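Local coordinates for ABC transporter (Thermotoga maritima, PDB 1JI0), which probably hydrolyses ATP as the ATP-binding subunit of a branched-chain amino acid transporter, and is seen here with ATP bound, at residues Leu49-Gly54 against Gly61-Asn66; Gln68-Lys73 against Met81-Val86; Gly209-Thr214 against Lys234-Val239; Ile217-Lys222 against Glu230-Ala235. All coordinates share one frame; numbering follows the deposited sequence.

Contact 1 (Leu49-Gly54 against Gly61-Asn66); sequences LSAIAG and GKIIFN
No aromatic ring takes part where I63 meets A51 and I52; the flat group that I63 touches is the A51 carbonyl, whose O has CD1 of I63 3.6 Å away. Two residues further along the strand, the F65 ring carries its neighbour N66 on one face, with ND2 3.6 Å above the plane and offset toward the rim. The contact is made mainly by one methyl. CD1 of I63 lies 3.5 Å from CA of I52, against the helix backbone, and 4.1 Å from CG1 of I52, whose side chain crosses that of I63 at about a right angle. The CB of A51 borders the same methyl more loosely, at 4.4 Å. I63 gets there with CG1 anti to its carbonyl carbon and CD1 extended beyond it (chi2 -177°). The A51 O it meets also accepts from G54 N at 2.8 Å, at the helix end that a Schellman motif closes. This is helix 45-52, whose first residues, K45 to T47, bind ATP. Its I52 also packs on M162 and L193 of the central sheet, while L7 of the adjoining strand 5-16 touches both I52 and I63, joining the helix to the antiparallel sheet.

Contact 2 (Gln68-Lys73 against Met81-Val86); sequences QDITNK and MGIALV
Two turns face each other here: the Asx turn and type II turn that follow strand 68-69, bringing I70 forward, and the Schellman motif at G82 that carries M81 and I83 from helix 75-80 into strand 83-86. M81, a selenomethionine, makes the most extensive contact. Its SE lies 3.7 Å from CG2 of I70 as the two side chains slide past each other in opposite directions, and CD of K73 borders the same SE at 4.4 Å. Because the chain bends at chi3 (91°), CE turns toward the extended Q68, which it meets crosswise at the amide end; NE2 and CE approach too closely to be taken literally, so the placing of that amide end is doubtful. Deeper in, I70 and I83 meet tip to tip, CD1 to CD1 at 3.9 Å. I70 holds its CG1 between the backbone N and the carbonyl carbon (chi1 55°), which sends CD1 toward I83. The loop behind I70 is well fixed: OD1 of D69 accepts both from N of T71, at 2.8 Å, and from OG1 of T71, at 2.7 Å. T71 OG1 is also bonded to I63 N in strand 60-65. Such a junction, an antiparallel sheet laid beside the edge strand of a P-loop core, is characteristic of ABC ATPases; here that strand leads on to E88 in the ATP pocket.

Contact 3 (Gly209-Thr214 against Lys234-Val239); sequences GYVLET and KAYLGV
V211 and Y236 have the nearest CA atoms of the two segments, 9.6 Å apart, so the backbones stay apart and Y236 spans the gap with its side chain. Y236 closes the helical run and L237 is the first residue to leave it. The tyrosine has CG anti to its carbonyl carbon (chi1 -64°), and its OH donates to OE2 of E213 over a short 2.5 Å. The carboxylate offers its anti lone pair, near the ring's edge, with the two planes 51° apart. A water lying in the plane of the ring donates both to Y236 OH, at 2.8 Å, and to L212 O, at 2.8 Å, tying the phenol to the strand backbone. V211 comes from the opposite direction, its CG1 3.6 Å from Y236 CE2, oblique to the ring. A phenylalanine in place of Y236 would probably still pack on V211 but would leave the E213 carboxylate without this donor and the water less firmly held. Strand 208-213 runs between strands 34-38 and 216-222 of the central sheet. Helix 199-205 meets Y236 through A199, while L212, its CB directed away, packs on A43 of the ATP-binding loop.

Contact 4 (Ile217-Lys222 against Glu230-Ala235); sequences IVLEGK and EMVRKA
M231 is the bump of helix 230-236 that reaches the edge strand, and its methyl settles into the hollow between V218 and L219. CE of this selenomethionine lies 3.7 Å from CG2 of V218 and 3.9 Å from CD2 of L219. The side chain is folded to do so: CG leaves anti to the backbone N (chi1 -179°), then the chain bends at both chi2 and chi3. L219 answers with a bump of its own. It meets M231 tip to tip, while the same CD2 slots against V232, 3.7 Å from CG2, so this one methyl sits between two successive residues of the helix. V218 and M231 cross at about a right angle, the valine flanking the methyl at the outer, more exposed end. Two neighbouring strand residues can both face the helix because the strand carries a classic beta bulge: V211 of the adjacent strand pairs through its N with L219 O and through its O with V218 N. The strand and helix segments are set at 114°, their axes 10.7 Å apart at closest. At the head of the helix, N229 accepts from V232 N and also touches L219. All the packing is apolar, and through it the helix near the C-terminus lies on the antiparallel edge strand of the ATPase core in this ABC-family protein.

In the fold
The four contacts form two well-separated pairs. Contacts 1 and 2 have centres 6 Å apart and follow each other along the chain, joined by the neighbouring strands 60-65 and 68-69 of the antiparallel sheet. Contacts 3 and 4, with centres 5 Å apart, come later; they share helix 230-236 and use the adjacent strands 208-213 and 216-222. Between the pairs the centres are 23 to 28 Å apart, without touching. Strands 83-86 and 216-222 are the outermost of the central six-stranded sheet, so contacts 2 and 4 each involve one of its border strands, while helix 45-52 in contact 1 and L212 in contact 3 bring both pairs close to the ATP-binding loop.

Contact 1 (Leu49-Gly54 against Gly61-Asn66)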
loop_
_atom_site.group_PDB
_atom_site.type_symbol
_atom_site.label_atom_id
_atom_site.label_comp_id
_atom_site.label_asym_id
_atom_site.label_seq_id
_atom_site.Cartn_x
_atom_site.Cartn_y
_atom_site.Cartn_z
ATOM N N LEU A 49 -7.440 2.459 -4.613
ATOM C CA LEU A 49 -6.020 2.491 -4.949
ATOM C C LEU A 49 -5.813 2.578 -6.458
ATOM O O LEU A 49 -4.876 3.236 -6.928
ATOM C CB LEU A 49 -5.302 1.240 -4.434
ATOM C CG LEU A 49 -5.240 0.953 -2.934
ATOM C CD1 LEU A 49 -4.359 -0.261 -2.707
ATOM C CD2 LEU A 49 -4.671 2.140 -2.183
ATOM N N SER A 50 -6.672 1.896 -7.212
ATOM C CA SER A 50 -6.577 1.906 -8.667
ATOM C C SER A 50 -6.842 3.306 -9.192
ATOM O O SER A 50 -6.142 3.779 -10.082
ATOM C CB SER A 50 -7.578 0.924 -9.282
ATOM O OG SER A 50 -7.183 -0.420 -9.033
ATOM N N ALA A 51 -7.857 3.966 -8.639
ATOM C CA ALA A 51 -8.192 5.318 -9.060
ATOM C C ALA A 51 -6.983 6.213 -8.802
ATOM O O ALA A 51 -6.528 6.936 -9.692
ATOM C CB ALA A 51 -9.403 5.818 -8.295
ATOM N N ILE A 52 -6.446 6.144 -7.587
ATOM C CA ILE A 52 -5.287 6.950 -7.223
ATOM C C ILE A 52 -4.134 6.723 -8.195
ATOM O O ILE A 52 -3.454 7.673 -8.592
ATOM C CB ILE A 52 -4.806 6.628 -5.782
ATOM C CG1 ILE A 52 -5.851 7.099 -4.762
ATOM C CG2 ILE A 52 -3.470 7.305 -5.518
ATOM C CD1 ILE A 52 -5.618 6.577 -3.343
ATOM N N ALA A 53 -3.920 5.464 -8.581
ATOM C CA ALA A 53 -2.840 5.105 -9.504
ATOM C C ALA A 53 -3.214 5.366 -10.965
ATOM O O ALA A 53 -2.405 5.151 -11.870
ATOM C CB ALA A 53 -2.467 3.635 -9.322
ATOM N N GLY A 54 -4.444 5.818 -11.185
ATOM C CA GLY A 54 -4.905 6.101 -12.536
ATOM C C GLY A 54 -5.178 4.863 -13.375
ATOM O O GLY A 54 -5.024 4.894 -14.599
ATOM N N GLY A 61 -14.584 14.378 -8.401
ATOM C CA GLY A 61 -13.637 14.575 -7.315
ATOM C C GLY A 61 -12.201 14.678 -7.792
ATOM O O GLY A 61 -11.926 14.601 -8.992
ATOM N N LYS A 62 -11.270 14.860 -6.860
ATOM C CA LYS A 62 -9.872 14.956 -7.241
ATOM C C LYS A 62 -8.918 14.243 -6.301
ATOM O O LYS A 62 -9.212 14.012 -5.130
ATOM C CB LYS A 62 -9.440 16.417 -7.386
ATOM C CG LYS A 62 -9.540 17.235 -6.125
ATOM C CD LYS A 62 -8.970 18.638 -6.337
ATOM C CE LYS A 62 -9.700 19.384 -7.449
ATOM N NZ LYS A 62 -9.235 20.803 -7.563
ATOM N N ILE A 63 -7.769 13.893 -6.859
ATOM C CA ILE A 63 -6.713 13.203 -6.146
ATOM C C ILE A 63 -5.537 14.158 -6.231
ATOM O O ILE A 63 -5.100 14.528 -7.322
ATOM C CB ILE A 63 -6.376 11.864 -6.836
ATOM C CG1 ILE A 63 -7.648 11.009 -6.920
ATOM C CG2 ILE A 63 -5.298 11.123 -6.057
ATOM C CD1 ILE A 63 -7.445 9.626 -7.522
ATOM N N ILE A 64 -5.049 14.576 -5.071
ATOM C CA ILE A 64 -3.953 15.524 -4.994
ATOM C C ILE A 64 -2.717 14.886 -4.370
ATOM O O ILE A 64 -2.769 14.406 -3.244
ATOM C CB ILE A 64 -4.389 16.751 -4.161
ATOM C CG1 ILE A 64 -5.714 17.292 -4.706
ATOM C CG2 ILE A 64 -3.320 17.836 -4.219
ATOM C CD1 ILE A 64 -6.382 18.316 -3.810
ATOM N N PHE A 65 -1.620 14.870 -5.121
ATOM C CA PHE A 65 -0.353 14.306 -4.668
ATOM C C PHE A 65 0.587 15.476 -4.402
ATOM O O PHE A 65 0.879 16.259 -5.312
ATOM C CB PHE A 65 0.238 13.400 -5.749
ATOM C CG PHE A 65 1.573 12.825 -5.392
ATOM C CD1 PHE A 65 1.721 12.011 -4.276
ATOM C CD2 PHE A 65 2.686 13.074 -6.189
ATOM C CE1 PHE A 65 2.957 11.452 -3.958
ATOM C CE2 PHE A 65 3.927 12.518 -5.878
ATOM C CZ PHE A 65 4.062 11.704 -4.760
ATOM N N ASN A 66 1.059 15.580 -3.159
ATOM C CA ASN A 66 1.924 16.678 -2.732
ATOM C C ASN A 66 1.445 18.024 -3.249
ATOM O O ASN A 66 2.230 18.821 -3.771
ATOM C CB ASN A 66 3.370 16.448 -3.155
ATOM C CG ASN A 66 4.113 15.573 -2.185
ATOM O OD1 ASN A 66 4.084 15.806 -0.973
ATOM N ND2 ASN A 66 4.795 14.559 -2.704
#

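Contact 2 (Gln68-Lys73 against Met81-Val86)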
loop_
_atom_site.group_PDB
_atom_site.type_symbol
_atom_site.label_atom_id
_atom_site.label_comp_id
_atom_site.label_asym_id
_atom_site.label_seq_id
_atom_site.Cartn_x
_atom_site.Cartn_y
_atom_site.Cartn_z
ATOM N N GLN A 68 -0.391 18.654 -5.811
ATOM C CA GLN A 68 -0.709 18.679 -7.233
ATOM C C GLN A 68 -1.865 17.758 -7.627
ATOM O O GLN A 68 -1.893 16.580 -7.257
ATOM C CB GLN A 68 0.528 18.311 -8.051
ATOM C CG GLN A 68 0.285 18.327 -9.555
ATOM C CD GLN A 68 1.537 18.026 -10.359
ATOM O OE1 GLN A 68 1.519 18.057 -11.588
ATOM N NE2 GLN A 68 2.632 17.738 -9.666
ATOM N N ASP A 69 -2.816 18.305 -8.380
ATOM C CA ASP A 69 -3.971 17.545 -8.849
ATOM C C ASP A 69 -3.471 16.566 -9.905
ATOM O O ASP A 69 -2.997 16.983 -10.959
ATOM C CB ASP A 69 -5.008 18.483 -9.479
ATOM C CG ASP A 69 -6.294 17.771 -9.847
ATOM O OD1 ASP A 69 -6.230 16.599 -10.280
ATOM O OD2 ASP A 69 -7.376 18.381 -9.716
ATOM N N ILE A 70 -3.555 15.270 -9.613
ATOM C CA ILE A 70 -3.104 14.244 -10.547
ATOM C C ILE A 70 -4.291 13.391 -10.966
ATOM O O ILE A 70 -4.121 12.284 -11.468
ATOM C CB ILE A 70 -2.040 13.306 -9.917
ATOM C CG1 ILE A 70 -2.586 12.700 -8.618
ATOM C CG2 ILE A 70 -0.749 14.065 -9.668
ATOM C CD1 ILE A 70 -1.769 11.540 -8.108
ATOM N N THR A 71 -5.489 13.911 -10.731
ATOM C CA THR A 71 -6.720 13.220 -11.069
ATOM C C THR A 71 -6.749 12.803 -12.533
ATOM O O THR A 71 -6.664 13.642 -13.432
ATOM C CB THR A 71 -7.937 14.105 -10.805
ATOM O OG1 THR A 71 -7.847 14.652 -9.488
ATOM C CG2 THR A 71 -9.216 13.299 -10.919
ATOM N N ASN A 72 -6.861 11.498 -12.755
ATOM C CA ASN A 72 -6.925 10.924 -14.093
ATOM C C ASN A 72 -5.675 11.052 -14.958
ATOM O O ASN A 72 -5.744 10.923 -16.179
ATOM C CB ASN A 72 -8.143 11.480 -14.838
ATOM C CG ASN A 72 -9.442 10.983 -14.253
ATOM O OD1 ASN A 72 -9.596 9.784 -14.007
ATOM N ND2 ASN A 72 -10.387 11.891 -14.024
ATOM N N LYS A 73 -4.526 11.294 -14.336
ATOM C CA LYS A 73 -3.293 11.380 -15.104
ATOM C C LYS A 73 -2.913 9.966 -15.509
ATOM O O LYS A 73 -3.410 8.998 -14.934
ATOM C CB LYS A 73 -2.163 11.990 -14.274
ATOM C CG LYS A 73 -2.216 13.507 -14.145
ATOM C CD LYS A 73 -0.925 14.040 -13.535
ATOM C CE LYS A 73 -0.925 15.563 -13.485
ATOM N NZ LYS A 73 -1.087 16.179 -14.836
HETATM N N MSE A 81 6.051 9.836 -10.820
HETATM C CA MSE A 81 5.992 10.917 -9.846
HETATM C C MSE A 81 6.392 10.466 -8.450
HETATM O O MSE A 81 6.699 11.292 -7.591
HETATM C CB MSE A 81 4.593 11.517 -9.816
HETATM C CG MSE A 81 4.263 12.268 -11.087
HETATM SE SE MSE A 81 2.550 13.091 -11.001
HETATM C CE MSE A 81 3.096 14.809 -10.290
ATOM N N GLY A 82 6.377 9.162 -8.212
ATOM C CA GLY A 82 6.777 8.686 -6.901
ATOM C C GLY A 82 5.767 7.844 -6.156
ATOM O O GLY A 82 6.004 7.488 -4.999
ATOM N N ILE A 83 4.644 7.527 -6.792
ATOM C CA ILE A 83 3.636 6.692 -6.154
ATOM C C ILE A 83 3.829 5.233 -6.559
ATOM O O ILE A 83 3.590 4.866 -7.707
ATOM C CB ILE A 83 2.200 7.124 -6.533
ATOM C CG1 ILE A 83 1.898 8.499 -5.940
ATOM C CG2 ILE A 83 1.185 6.102 -6.012
ATOM C CD1 ILE A 83 0.476 8.956 -6.155
ATOM N N ALA A 84 4.269 4.413 -5.606
ATOM C CA ALA A 84 4.492 2.991 -5.838
ATOM C C ALA A 84 3.311 2.170 -5.331
ATOM O O ALA A 84 2.783 2.432 -4.246
ATOM C CB ALA A 84 5.763 2.541 -5.136
ATOM N N LEU A 85 2.894 1.182 -6.116
ATOM C CA LEU A 85 1.783 0.324 -5.733
ATOM C C LEU A 85 2.162 -1.151 -5.757
ATOM O O LEU A 85 2.676 -1.649 -6.755
ATOM C CB LEU A 85 0.593 0.549 -6.669
ATOM C CG LEU A 85 -0.543 -0.482 -6.627
ATOM C CD1 LEU A 85 -1.150 -0.551 -5.228
ATOM C CD2 LEU A 85 -1.606 -0.109 -7.644
ATOM N N VAL A 86 1.937 -1.835 -4.637
ATOM C CA VAL A 86 2.189 -3.271 -4.534
ATOM C C VAL A 86 0.772 -3.837 -4.502
ATOM O O VAL A 86 0.150 -3.933 -3.440
ATOM C CB VAL A 86 2.923 -3.652 -3.229
ATOM C CG1 VAL A 86 3.230 -5.143 -3.228
ATOM C CG2 VAL A 86 4.223 -2.867 -3.103
#

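Contact 3 (Gly209-Thr214 against Lys234-Val239)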
loop_
_atom_site.group_PDB
_atom_site.type_symbol
_atom_site.label_atom_id
_atom_site.label_comp_id
_atom_site.label_asym_id
_atom_site.label_seq_id
_atom_site.Cartn_x
_atom_site.Cartn_y
_atom_site.Cartn_z
ATOM N N GLY A 209 -6.982 5.514 10.404
ATOM C CA GLY A 209 -7.721 4.554 9.607
ATOM C C GLY A 209 -9.032 5.089 9.062
ATOM O O GLY A 209 -9.602 6.044 9.598
ATOM N N TYR A 210 -9.508 4.458 7.993
ATOM C CA TYR A 210 -10.770 4.817 7.354
ATOM C C TYR A 210 -11.543 3.517 7.132
ATOM O O TYR A 210 -10.991 2.538 6.636
ATOM C CB TYR A 210 -10.528 5.485 5.999
ATOM C CG TYR A 210 -9.897 6.850 6.055
ATOM C CD1 TYR A 210 -8.513 7.005 6.069
ATOM C CD2 TYR A 210 -10.690 8.001 6.074
ATOM C CE1 TYR A 210 -7.932 8.278 6.097
ATOM C CE2 TYR A 210 -10.120 9.265 6.104
ATOM C CZ TYR A 210 -8.748 9.397 6.117
ATOM O OH TYR A 210 -8.194 10.652 6.167
ATOM N N VAL A 211 -12.816 3.504 7.512
ATOM C CA VAL A 211 -13.635 2.310 7.344
ATOM C C VAL A 211 -14.544 2.506 6.139
ATOM O O VAL A 211 -15.454 3.333 6.165
ATOM C CB VAL A 211 -14.495 2.029 8.597
ATOM C CG1 VAL A 211 -15.292 0.746 8.397
ATOM C CG2 VAL A 211 -13.605 1.883 9.816
ATOM N N LEU A 212 -14.275 1.743 5.083
ATOM C CA LEU A 212 -15.035 1.806 3.839
ATOM C C LEU A 212 -16.115 0.714 3.794
ATOM O O LEU A 212 -15.823 -0.469 3.968
ATOM C CB LEU A 212 -14.072 1.646 2.651
ATOM C CG LEU A 212 -14.537 1.803 1.192
ATOM C CD1 LEU A 212 -14.901 3.250 0.887
ATOM C CD2 LEU A 212 -13.403 1.366 0.262
ATOM N N GLU A 213 -17.359 1.125 3.576
ATOM C CA GLU A 213 -18.487 0.200 3.484
ATOM C C GLU A 213 -19.315 0.588 2.269
ATOM O O GLU A 213 -19.869 1.685 2.215
ATOM C CB GLU A 213 -19.369 0.269 4.731
ATOM C CG GLU A 213 -18.677 -0.157 6.011
ATOM C CD GLU A 213 -19.661 -0.470 7.131
ATOM O OE1 GLU A 213 -20.660 0.270 7.275
ATOM O OE2 GLU A 213 -19.431 -1.455 7.873
ATOM N N THR A 214 -19.385 -0.317 1.299
ATOM C CA THR A 214 -20.132 -0.093 0.064
ATOM C C THR A 214 -19.831 1.275 -0.551
ATOM O O THR A 214 -20.728 2.095 -0.740
ATOM C CB THR A 214 -21.661 -0.237 0.288
ATOM O OG1 THR A 214 -21.945 -1.523 0.859
ATOM C CG2 THR A 214 -22.409 -0.137 -1.037
ATOM N N LYS A 234 -17.157 -5.082 16.897
ATOM C CA LYS A 234 -18.188 -6.062 16.580
ATOM C C LYS A 234 -18.282 -6.395 15.097
ATOM O O LYS A 234 -18.420 -7.558 14.721
ATOM C CB LYS A 234 -19.547 -5.568 17.090
ATOM C CG LYS A 234 -19.660 -5.541 18.612
ATOM C CD LYS A 234 -20.875 -4.746 19.102
ATOM C CE LYS A 234 -22.172 -5.203 18.443
ATOM N NZ LYS A 234 -22.440 -6.653 18.654
ATOM N N ALA A 235 -18.192 -5.378 14.250
ATOM C CA ALA A 235 -18.304 -5.581 12.810
ATOM C C ALA A 235 -17.048 -6.085 12.106
ATOM O O ALA A 235 -17.137 -6.861 11.152
ATOM C CB ALA A 235 -18.776 -4.286 12.145
ATOM N N TYR A 236 -15.879 -5.655 12.566
ATOM C CA TYR A 236 -14.642 -6.057 11.915
ATOM C C TYR A 236 -13.655 -6.854 12.763
ATOM O O TYR A 236 -12.685 -7.390 12.232
ATOM C CB TYR A 236 -13.951 -4.814 11.343
ATOM C CG TYR A 236 -14.761 -4.137 10.261
ATOM C CD1 TYR A 236 -14.740 -4.608 8.949
ATOM C CD2 TYR A 236 -15.596 -3.062 10.559
ATOM C CE1 TYR A 236 -15.535 -4.027 7.960
ATOM C CE2 TYR A 236 -16.399 -2.472 9.577
ATOM C CZ TYR A 236 -16.362 -2.959 8.285
ATOM O OH TYR A 236 -17.152 -2.390 7.318
ATOM N N LEU A 237 -13.893 -6.949 14.067
ATOM C CA LEU A 237 -12.974 -7.692 14.926
ATOM C C LEU A 237 -13.638 -8.860 15.682
ATOM O O LEU A 237 -12.982 -9.566 16.451
ATOM C CB LEU A 237 -12.290 -6.721 15.896
ATOM C CG LEU A 237 -11.690 -5.469 15.234
ATOM C CD1 LEU A 237 -11.041 -4.584 16.276
ATOM C CD2 LEU A 237 -10.675 -5.868 14.180
ATOM N N GLY A 238 -14.937 -9.052 15.449
ATOM C CA GLY A 238 -15.686 -10.138 16.072
ATOM C C GLY A 238 -15.877 -10.103 17.581
ATOM O O GLY A 238 -15.457 -11.023 18.275
ATOM N N VAL A 239 -16.540 -9.066 18.088
ATOM C CA VAL A 239 -16.765 -8.921 19.526
ATOM C C VAL A 239 -18.232 -8.751 19.874
ATOM O O VAL A 239 -18.600 -7.914 20.714
ATOM C CB VAL A 239 -15.993 -7.703 20.086
ATOM C CG1 VAL A 239 -16.182 -7.593 21.594
ATOM C CG2 VAL A 239 -14.529 -7.866 19.794
HETATM O O HOH W 1 -16.850 -2.940 4.610
#

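Contact 4 (Ile217-Lys222 against Glu230-Ala235)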
loop_
_atom_site.group_PDB
_atom_site.type_symbol
_atom_site.label_atom_id
_atom_site.label_comp_id
_atom_site.label_asym_id
_atom_site.label_seq_id
_atom_site.Cartn_x
_atom_site.Cartn_y
_atom_site.Cartn_z
ATOM N N ILE A 217 -17.132 6.088 3.281
ATOM C CA ILE A 217 -16.418 6.030 4.552
ATOM C C ILE A 217 -17.458 6.242 5.650
ATOM O O ILE A 217 -18.105 7.282 5.695
ATOM C CB ILE A 217 -15.341 7.142 4.654
ATOM C CG1 ILE A 217 -14.374 7.051 3.472
ATOM C CG2 ILE A 217 -14.565 7.002 5.961
ATOM C CD1 ILE A 217 -13.700 5.713 3.324
ATOM N N VAL A 218 -17.632 5.260 6.528
ATOM C CA VAL A 218 -18.616 5.392 7.595
ATOM C C VAL A 218 -17.977 5.830 8.907
ATOM O O VAL A 218 -18.667 6.258 9.830
ATOM C CB VAL A 218 -19.375 4.064 7.817
ATOM C CG1 VAL A 218 -20.122 3.686 6.547
ATOM C CG2 VAL A 218 -18.405 2.954 8.192
ATOM N N LEU A 219 -16.654 5.727 8.981
ATOM C CA LEU A 219 -15.932 6.091 10.189
ATOM C C LEU A 219 -14.455 6.261 9.872
ATOM O O LEU A 219 -13.912 5.560 9.015
ATOM C CB LEU A 219 -16.104 4.987 11.235
ATOM C CG LEU A 219 -15.516 5.174 12.635
ATOM C CD1 LEU A 219 -16.160 6.363 13.308
ATOM C CD2 LEU A 219 -15.762 3.917 13.459
ATOM N N GLU A 220 -13.808 7.195 10.556
ATOM C CA GLU A 220 -12.383 7.411 10.363
ATOM C C GLU A 220 -11.834 7.934 11.680
ATOM O O GLU A 220 -12.598 8.384 12.542
ATOM C CB GLU A 220 -12.122 8.422 9.237
ATOM C CG GLU A 220 -12.617 9.823 9.533
ATOM C CD GLU A 220 -12.190 10.835 8.491
ATOM O OE1 GLU A 220 -12.874 10.961 7.451
ATOM O OE2 GLU A 220 -11.157 11.501 8.705
ATOM N N GLY A 221 -10.519 7.850 11.854
ATOM C CA GLY A 221 -9.919 8.351 13.075
ATOM C C GLY A 221 -8.625 7.668 13.442
ATOM O O GLY A 221 -8.212 6.720 12.787
ATOM N N LYS A 222 -7.981 8.171 14.489
ATOM C CA LYS A 222 -6.738 7.604 14.994
ATOM C C LYS A 222 -6.939 6.096 15.121
ATOM O O LYS A 222 -7.972 5.640 15.617
ATOM C CB LYS A 222 -6.421 8.225 16.361
ATOM C CG LYS A 222 -5.180 7.686 17.038
ATOM C CD LYS A 222 -4.894 8.464 18.320
ATOM C CE LYS A 222 -3.652 7.940 19.022
ATOM N NZ LYS A 222 -3.391 8.703 20.279
ATOM N N GLU A 230 -16.819 0.423 19.477
ATOM C CA GLU A 230 -17.683 -0.749 19.557
ATOM C C GLU A 230 -18.151 -1.274 18.209
ATOM O O GLU A 230 -18.252 -2.489 18.021
ATOM C CB GLU A 230 -18.890 -0.446 20.451
ATOM C CG GLU A 230 -19.616 -1.688 20.959
ATOM C CD GLU A 230 -18.705 -2.616 21.762
ATOM O OE1 GLU A 230 -18.023 -2.131 22.696
ATOM O OE2 GLU A 230 -18.674 -3.833 21.461
HETATM N N MSE A 231 -18.426 -0.374 17.268
HETATM C CA MSE A 231 -18.882 -0.774 15.936
HETATM C C MSE A 231 -17.781 -1.504 15.183
HETATM O O MSE A 231 -18.032 -2.519 14.532
HETATM C CB MSE A 231 -19.327 0.451 15.126
HETATM C CG MSE A 231 -19.847 0.132 13.714
HETATM SE SE MSE A 231 -18.484 -0.125 12.322
HETATM C CE MSE A 231 -18.375 1.691 11.660
ATOM N N VAL A 232 -16.562 -0.981 15.259
ATOM C CA VAL A 232 -15.436 -1.618 14.584
ATOM C C VAL A 232 -15.203 -3.002 15.194
ATOM O O VAL A 232 -15.127 -4.001 14.481
ATOM C CB VAL A 232 -14.145 -0.780 14.719
ATOM C CG1 VAL A 232 -12.970 -1.536 14.104
ATOM C CG2 VAL A 232 -14.322 0.582 14.019
ATOM N N ARG A 233 -15.105 -3.054 16.520
ATOM C CA ARG A 233 -14.871 -4.313 17.229
ATOM C C ARG A 233 -15.870 -5.406 16.864
ATOM O O ARG A 233 -15.482 -6.525 16.538
ATOM C CB ARG A 233 -14.885 -4.057 18.740
ATOM C CG ARG A 233 -13.771 -3.116 19.170
ATOM C CD ARG A 233 -13.897 -2.680 20.606
ATOM N NE ARG A 233 -13.594 -3.754 21.545
ATOM C CZ ARG A 233 -12.385 -4.003 22.037
ATOM N NH1 ARG A 233 -11.348 -3.254 21.684
ATOM N NH2 ARG A 233 -12.220 -4.997 22.893
ATOM N N LYS A 234 -17.157 -5.082 16.897
ATOM C CA LYS A 234 -18.188 -6.062 16.580
ATOM C C LYS A 234 -18.282 -6.395 15.097
ATOM O O LYS A 234 -18.420 -7.558 14.721
ATOM C CB LYS A 234 -19.547 -5.568 17.090
ATOM C CG LYS A 234 -19.660 -5.541 18.612
ATOM C CD LYS A 234 -20.875 -4.746 19.102
ATOM C CE LYS A 234 -22.172 -5.203 18.443
ATOM N NZ LYS A 234 -22.440 -6.653 18.654
ATOM N N ALA A 235 -18.192 -5.378 14.250
ATOM C CA ALA A 235 -18.304 -5.581 12.810
ATOM C C ALA A 235 -17.048 -6.085 12.106
ATOM O O ALA A 235 -17.137 -6.861 11.152
ATOM C CB ALA A 235 -18.776 -4.286 12.145
#